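PDB 1IAP: guanine nucleotide exchange factor p115rhogef, which probably activates Rho-family GTPases by promoting nucleotide exchange, and carries an N-terminal RGS-type domain that is likely to act on heterotrimeric G-protein alpha subunits. Local coordinates for residues L69-P74 with Q99-S104; C36-D41 with G182-H187; L22-L27 with G123-E128. All blocks are in the same frame, centred on the assembly; numbering follows the deposited sequence.

Interaction 1: L69-P74 with Q99-S104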
# COMPACT_ATOMS: atom_id res chain seq x y z
N LEU A 69 -5.09 10.33 -5.44
CA LEU A 69 -4.93 9.61 -4.19
C LEU A 69 -4.31 10.49 -3.11
O LEU A 69 -3.66 9.99 -2.20
CB LEU A 69 -4.06 8.37 -4.41
CG LEU A 69 -4.50 7.30 -5.42
CD1 LEU A 69 -3.44 6.22 -5.47
CD2 LEU A 69 -5.85 6.70 -5.03
N ARG A 70 -4.55 11.79 -3.20
CA ARG A 70 -4.00 12.73 -2.24
C ARG A 70 -4.36 12.37 -0.81
O ARG A 70 -5.53 12.12 -0.50
CB ARG A 70 -4.45 14.16 -2.53
CG ARG A 70 -3.68 15.21 -1.73
CD ARG A 70 -4.04 16.63 -2.18
NE ARG A 70 -2.98 17.57 -1.85
CZ ARG A 70 -3.05 18.49 -0.89
NH1 ARG A 70 -4.15 18.61 -0.16
NH2 ARG A 70 -2.01 19.29 -0.66
N VAL A 71 -3.34 12.30 0.04
CA VAL A 71 -3.52 12.00 1.45
C VAL A 71 -3.39 13.32 2.21
O VAL A 71 -2.83 14.28 1.69
CB VAL A 71 -2.43 11.01 1.97
CG1 VAL A 71 -2.47 9.71 1.19
CG2 VAL A 71 -1.04 11.64 1.87
N PRO A 72 -3.97 13.40 3.42
CA PRO A 72 -3.87 14.64 4.20
C PRO A 72 -2.40 14.88 4.56
O PRO A 72 -1.79 14.11 5.31
CB PRO A 72 -4.75 14.35 5.43
CG PRO A 72 -4.74 12.85 5.54
CD PRO A 72 -4.85 12.42 4.10
N VAL A 73 -1.84 15.94 3.98
CA VAL A 73 -0.43 16.29 4.17
C VAL A 73 -0.20 17.24 5.34
O VAL A 73 -0.95 18.19 5.53
CB VAL A 73 0.13 16.95 2.88
CG1 VAL A 73 1.65 17.13 2.98
CG2 VAL A 73 -0.25 16.14 1.65
N PRO A 74 0.84 16.97 6.16
CA PRO A 74 1.14 17.85 7.29
C PRO A 74 1.45 19.24 6.73
O PRO A 74 2.31 19.39 5.86
CB PRO A 74 2.38 17.21 7.89
CG PRO A 74 2.15 15.76 7.63
CD PRO A 74 1.68 15.77 6.20
N GLN A 99 8.85 10.33 6.24
CA GLN A 99 8.51 9.91 7.61
C GLN A 99 7.38 10.74 8.22
O GLN A 99 6.52 10.20 8.92
CB GLN A 99 9.75 9.95 8.52
CG GLN A 99 10.91 9.06 8.06
CD GLN A 99 10.59 7.57 8.04
OE1 GLN A 99 9.44 7.16 7.86
NE2 GLN A 99 11.62 6.75 8.22
N GLU A 100 7.39 12.05 7.96
CA GLU A 100 6.35 12.94 8.49
C GLU A 100 5.01 12.66 7.82
O GLU A 100 3.96 12.73 8.46
CB GLU A 100 6.72 14.41 8.28
CG GLU A 100 7.80 14.92 9.22
CD GLU A 100 8.00 16.43 9.11
OE1 GLU A 100 7.10 17.18 9.54
OE2 GLU A 100 9.06 16.85 8.59
N VAL A 101 5.05 12.36 6.53
CA VAL A 101 3.83 12.05 5.79
C VAL A 101 3.27 10.71 6.28
O VAL A 101 2.07 10.59 6.51
CB VAL A 101 4.09 11.96 4.27
CG1 VAL A 101 2.92 11.27 3.57
CG2 VAL A 101 4.30 13.36 3.69
N VAL A 102 4.15 9.73 6.45
CA VAL A 102 3.76 8.40 6.92
C VAL A 102 3.20 8.47 8.33
O VAL A 102 2.20 7.82 8.64
CB VAL A 102 4.94 7.41 6.88
CG1 VAL A 102 4.56 6.08 7.56
CG2 VAL A 102 5.36 7.14 5.45
N GLN A 103 3.81 9.29 9.18
CA GLN A 103 3.37 9.43 10.56
C GLN A 103 1.93 9.94 10.61
O GLN A 103 1.12 9.44 11.39
CB GLN A 103 4.31 10.37 11.32
CG GLN A 103 4.27 10.23 12.84
CD GLN A 103 3.06 10.90 13.47
OE1 GLN A 103 2.36 10.31 14.29
NE2 GLN A 103 2.82 12.16 13.09
N SER A 104 1.61 10.90 9.75
CA SER A 104 0.27 11.49 9.69
C SER A 104 -0.82 10.57 9.12
O SER A 104 -1.99 10.95 9.09
CB SER A 104 0.31 12.80 8.90
OG SER A 104 0.81 12.61 7.59
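Pro74 lays its puckered ring against residues 100-104, with CG 3.4 Å from Ser104 OG and 3.6 Å from the carbonyl oxygen of Glu100, while the flat guanidinium of Arg70 packs within its own loop, with Val73 CG2 4.2 Å above one face and displaced toward the rim. Arg70 NE is hydrogen-bonded to the carbonyl of Leu63. The proline ring carbon CD comes against the same Ser104 hydroxyl and, more loosely, against Val101. Further in, the valines meet methyl to methyl, Val71 CG2 lying 4.3 Å from Val101 CG1, and both rest on Cys36 of helix 32-43. In the all-helical RGS-type fold, the connection between helices 48-63 and 75-81 packs here on helix 91-103 and the residue that follows it, and Pro74 is itself the N-cap residue of helix 75-81. The hydroxyl that faces the proline is held by the carbonyl three residues earlier in its own segment. With OG turned between the backbone N and the carbonyl carbon (chi1 58°), Ser104 donates to Val101 O at 2.6 Å, approaching at a C=O...donor angle of 118° and tilted 32° from the carbonyl plane. An alanine here would keep CB near the proline ring but is likely to leave Val101 O without this donor and to open a gap beside Pro74 CG and CD. Gln105, the next residue, reaches both sides of the junction, its NE2 making weak hydrogen bonds to Pro72 O and Val101 O.

Interaction 2: C36-D41 with G182-H187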
# COMPACT_ATOMS: atom_id res chain seq x y z
N CYS A 36 -0.11 4.99 0.35
CA CYS A 36 0.97 5.93 0.59
C CYS A 36 2.03 5.31 1.51
O CYS A 36 3.23 5.35 1.22
CB CYS A 36 0.41 7.21 1.20
SG CYS A 36 1.64 8.43 1.68
N CYS A 37 1.57 4.68 2.59
CA CYS A 37 2.47 4.04 3.54
C CYS A 37 3.26 2.90 2.89
O CYS A 37 4.45 2.73 3.17
CB CYS A 37 1.68 3.49 4.74
SG CYS A 37 1.09 4.75 5.89
N LEU A 38 2.61 2.13 2.03
CA LEU A 38 3.27 1.02 1.35
C LEU A 38 4.35 1.53 0.39
O LEU A 38 5.45 1.00 0.36
CB LEU A 38 2.24 0.16 0.60
CG LEU A 38 1.13 -0.49 1.42
CD1 LEU A 38 0.18 -1.28 0.50
CD2 LEU A 38 1.72 -1.41 2.48
N HIS A 39 4.03 2.58 -0.36
CA HIS A 39 5.00 3.14 -1.31
C HIS A 39 6.17 3.82 -0.60
O HIS A 39 7.29 3.84 -1.11
CB HIS A 39 4.32 4.12 -2.26
CG HIS A 39 3.50 3.46 -3.32
ND1 HIS A 39 3.25 4.04 -4.54
CD2 HIS A 39 2.87 2.25 -3.34
CE1 HIS A 39 2.50 3.23 -5.27
NE2 HIS A 39 2.26 2.14 -4.57
N ALA A 40 5.90 4.35 0.59
CA ALA A 40 6.93 5.01 1.39
C ALA A 40 7.93 3.99 1.89
O ALA A 40 9.13 4.25 1.97
CB ALA A 40 6.29 5.74 2.56
N ASP A 41 7.43 2.80 2.23
CA ASP A 41 8.27 1.72 2.71
C ASP A 41 9.14 1.22 1.56
O ASP A 41 10.32 0.92 1.73
CB ASP A 41 7.41 0.58 3.25
CG ASP A 41 8.22 -0.48 3.96
OD1 ASP A 41 8.65 -1.45 3.30
OD2 ASP A 41 8.45 -0.33 5.18
N GLY A 182 -0.40 -2.50 -7.95
CA GLY A 182 0.47 -3.22 -8.85
C GLY A 182 1.94 -2.92 -8.59
O GLY A 182 2.76 -3.83 -8.52
N LEU A 183 2.24 -1.64 -8.39
CA LEU A 183 3.61 -1.21 -8.14
C LEU A 183 4.20 -1.86 -6.90
O LEU A 183 5.31 -2.40 -6.94
CB LEU A 183 3.67 0.32 -8.02
CG LEU A 183 5.06 0.96 -7.94
CD1 LEU A 183 5.83 0.69 -9.22
CD2 LEU A 183 4.92 2.45 -7.71
N TYR A 184 3.45 -1.84 -5.81
CA TYR A 184 3.93 -2.42 -4.56
C TYR A 184 4.02 -3.95 -4.59
O TYR A 184 4.93 -4.53 -4.02
CB TYR A 184 3.08 -1.95 -3.38
CG TYR A 184 3.67 -2.37 -2.05
CD1 TYR A 184 4.73 -1.66 -1.49
CD2 TYR A 184 3.20 -3.49 -1.38
CE1 TYR A 184 5.32 -2.07 -0.29
CE2 TYR A 184 3.79 -3.91 -0.18
CZ TYR A 184 4.84 -3.19 0.35
OH TYR A 184 5.41 -3.59 1.53
N MET A 185 3.05 -4.59 -5.24
CA MET A 185 3.04 -6.05 -5.33
C MET A 185 4.27 -6.53 -6.10
O MET A 185 4.88 -7.54 -5.75
CB MET A 185 1.76 -6.55 -6.00
CG MET A 185 0.54 -6.59 -5.07
SD MET A 185 0.77 -7.78 -3.69
CE MET A 185 0.09 -6.83 -2.30
N ARG A 186 4.64 -5.79 -7.13
CA ARG A 186 5.81 -6.11 -7.95
C ARG A 186 7.06 -6.07 -7.06
O ARG A 186 7.99 -6.86 -7.22
CB ARG A 186 5.92 -5.08 -9.07
CG ARG A 186 6.80 -5.46 -10.24
CD ARG A 186 6.56 -4.48 -11.37
NE ARG A 186 5.14 -4.44 -11.73
CZ ARG A 186 4.43 -3.33 -11.90
NH1 ARG A 186 4.99 -2.13 -11.74
NH2 ARG A 186 3.15 -3.41 -12.21
N HIS A 187 7.03 -5.17 -6.07
CA HIS A 187 8.11 -5.01 -5.10
C HIS A 187 8.22 -6.24 -4.20
O HIS A 187 9.29 -6.56 -3.68
CB HIS A 187 7.86 -3.75 -4.26
CG HIS A 187 8.91 -3.50 -3.22
ND1 HIS A 187 8.71 -3.79 -1.89
CD2 HIS A 187 10.15 -2.98 -3.31
CE1 HIS A 187 9.79 -3.45 -1.20
NE2 HIS A 187 10.68 -2.96 -2.04
O HOH W 1 8.35 -3.71 1.68
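Tyr184 holds CG anti to its backbone N (chi1 -172°), which swings the phenol across to helix 32-43, while in Leu38 CG stands beside the backbone N (chi1 -60°), sending the methyls toward the ring. The setting is a helix-helix packing inside the RGS-type fold, where the last helix, 171-187, crosses helix 32-43 at 41° with the local axes 10.0 Å apart. Leu38 CB meets one face of the phenol in a CH-pi contact, 3.8 Å from the ring centroid, because the bond from CA to CB itself points toward the other helix. The methyls CD1 and CD2 reach the CD2-CE2-CZ side of the ring more loosely, the leucine crossing the tyrosine at about a right angle. The ring carbon Tyr184 CE1 also comes within 3.1 Å of Leu38 O, a tight fit against the backbone.

Beside this pair, Leu183 CD2 packs on the His39 imidazole, 3.5 Å from CE1, and His39 NE2 is hydrogen-bonded to Ala180 O. Lys12 serves both polar ends, salt-bridged to Asp41 OD2 and hydrogen-bonded through its carbonyl to Tyr184 OH. Between those ends a water donates both its protons, to Asp41 OD1 at 2.8 Å and to Tyr184 OH at 2.9 Å.

Interaction 3: L22-L27 with G123-E128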
# COMPACT_ATOMS: atom_id res chain seq x y z
N LEU A 22 -6.17 -4.84 1.09
CA LEU A 22 -6.29 -3.83 0.05
C LEU A 22 -7.68 -3.84 -0.58
O LEU A 22 -8.27 -2.78 -0.77
CB LEU A 22 -5.23 -4.04 -1.05
CG LEU A 22 -3.98 -3.15 -1.16
CD1 LEU A 22 -3.97 -2.02 -0.15
CD2 LEU A 22 -2.74 -3.99 -1.03
N GLN A 23 -8.18 -5.02 -0.91
CA GLN A 23 -9.51 -5.11 -1.50
C GLN A 23 -10.56 -4.56 -0.55
O GLN A 23 -11.48 -3.86 -0.98
CB GLN A 23 -9.87 -6.54 -1.90
CG GLN A 23 -11.28 -6.65 -2.48
CD GLN A 23 -11.58 -8.00 -3.08
OE1 GLN A 23 -12.70 -8.50 -2.99
NE2 GLN A 23 -10.59 -8.58 -3.74
N HIS A 24 -10.42 -4.87 0.73
CA HIS A 24 -11.34 -4.39 1.75
C HIS A 24 -11.32 -2.86 1.77
O HIS A 24 -12.34 -2.21 1.55
CB HIS A 24 -10.94 -4.95 3.12
CG HIS A 24 -11.83 -4.52 4.24
ND1 HIS A 24 -13.13 -4.97 4.38
CD2 HIS A 24 -11.61 -3.68 5.29
CE1 HIS A 24 -13.66 -4.44 5.47
NE2 HIS A 24 -12.77 -3.66 6.04
N VAL A 25 -10.14 -2.29 2.01
CA VAL A 25 -9.95 -0.84 2.06
C VAL A 25 -10.40 -0.12 0.78
O VAL A 25 -11.14 0.86 0.85
CB VAL A 25 -8.47 -0.49 2.39
CG1 VAL A 25 -8.23 1.00 2.27
CG2 VAL A 25 -8.13 -0.97 3.80
N ALA A 26 -9.99 -0.64 -0.38
CA ALA A 26 -10.37 -0.04 -1.66
C ALA A 26 -11.89 0.06 -1.85
O ALA A 26 -12.37 0.94 -2.56
CB ALA A 26 -9.74 -0.81 -2.81
N LEU A 27 -12.63 -0.85 -1.23
CA LEU A 27 -14.08 -0.86 -1.35
C LEU A 27 -14.82 -0.24 -0.16
O LEU A 27 -15.99 0.11 -0.28
CB LEU A 27 -14.60 -2.28 -1.57
CG LEU A 27 -14.77 -2.81 -3.00
CD1 LEU A 27 -13.47 -2.76 -3.78
CD2 LEU A 27 -15.29 -4.24 -2.92
N GLY A 123 -16.55 -12.87 9.36
CA GLY A 123 -16.59 -13.43 8.02
C GLY A 123 -16.98 -12.39 6.99
O GLY A 123 -17.50 -12.72 5.92
N MET A 124 -16.70 -11.13 7.29
CA MET A 124 -17.04 -10.04 6.39
C MET A 124 -15.86 -9.46 5.62
O MET A 124 -15.89 -8.30 5.20
CB MET A 124 -17.79 -8.95 7.16
CG MET A 124 -19.17 -9.39 7.63
SD MET A 124 -19.94 -8.25 8.79
CE MET A 124 -20.67 -7.06 7.66
N THR A 125 -14.82 -10.27 5.42
CA THR A 125 -13.66 -9.83 4.65
C THR A 125 -13.41 -10.80 3.51
O THR A 125 -13.65 -12.01 3.63
CB THR A 125 -12.38 -9.70 5.52
OG1 THR A 125 -12.14 -10.92 6.22
CG2 THR A 125 -12.54 -8.55 6.51
N PRO A 126 -12.95 -10.28 2.36
CA PRO A 126 -12.67 -11.09 1.17
C PRO A 126 -11.48 -12.03 1.26
O PRO A 126 -10.55 -11.82 2.03
CB PRO A 126 -12.45 -10.03 0.09
CG PRO A 126 -11.81 -8.90 0.87
CD PRO A 126 -12.70 -8.85 2.09
N TRP A 127 -11.55 -13.09 0.46
CA TRP A 127 -10.48 -14.08 0.35
C TRP A 127 -10.09 -14.84 1.62
O TRP A 127 -8.95 -15.30 1.72
CB TRP A 127 -9.25 -13.40 -0.25
CG TRP A 127 -9.54 -12.73 -1.55
CD1 TRP A 127 -9.49 -11.39 -1.82
CD2 TRP A 127 -9.93 -13.37 -2.77
NE1 TRP A 127 -9.83 -11.15 -3.13
CE2 TRP A 127 -10.10 -12.35 -3.73
CE3 TRP A 127 -10.16 -14.70 -3.14
CZ2 TRP A 127 -10.48 -12.63 -5.05
CZ3 TRP A 127 -10.53 -14.98 -4.45
CH2 TRP A 127 -10.69 -13.94 -5.39
N GLU A 128 -11.01 -14.98 2.56
CA GLU A 128 -10.72 -15.70 3.79
C GLU A 128 -10.40 -17.17 3.52
O GLU A 128 -9.57 -17.77 4.21
CB GLU A 128 -11.87 -15.55 4.79
CG GLU A 128 -11.56 -16.05 6.21
CD GLU A 128 -10.30 -15.45 6.82
OE1 GLU A 128 -10.01 -14.25 6.59
OE2 GLU A 128 -9.59 -16.17 7.54
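Apolar packing comes first: Pro126 rides along the stem of Gln23, the two side chains sliding past each other in opposite directions, with Pro126 CG 4.1 Å from both Gln23 CB and Gln23 CG. The same proline leans on His24, its CD 4.4 Å from His24 CB. Thr125 adds a methyl over one face of the imidazole, CG2 lying 4.2 Å from His24 ND1.

The polar and aromatic contacts involve Gln23, His24 and Trp127. Gln23 leaves its helix with CG anti to the backbone N (chi1 178°) and stays extended beyond it, which carries the terminal amide past the proline to the edge of the Trp127 indole at NE1. Amide and indole planes stand 85° apart, so the two groups meet crosswise instead of stacking. On the other ring, His24 NE2 is hydrogen-bonded to Asp115 OD1 and Phe116 makes an edge-to-face contact, so helix 106-121 fixes the imidazole on which Thr125 rests. Trp127 is likewise engaged beyond Gln23, edge-to-face with His159 of helix 142-162.

As for the backbone, Gly123 ends helix 106-121 in a Schellman motif with positive phi. The arrangement is thus a short helix-to-helix connection, Schellman-terminated at one end and with Trp127 at the N-cap position of the next helix, 128-135, packed on helix 15-28 of the RGS-type domain.

Interaction 2 is the buried one, its centre about 5 Å from the centre of the chain, whereas the centres of interactions 1 and 3 lie about 13 and 14 Å out; both are partly buried and pair a helix with an interhelical loop. Helix 32-43 ties the first two together: Cys36 and Ala40 turn to Val101 and Val102 of interaction 1, and Leu38 faces Tyr184 of helix 171-187. Helix 15-28 links interactions 2 and 3, Leu22 packing on Leu38 and Met185. Interactions 1 and 3 do not touch, staying about 9 Å apart at the nearest atoms. Chemistry follows place: aliphatic-aromatic packing with a bridging water at the centre, proline-led packing at both loops.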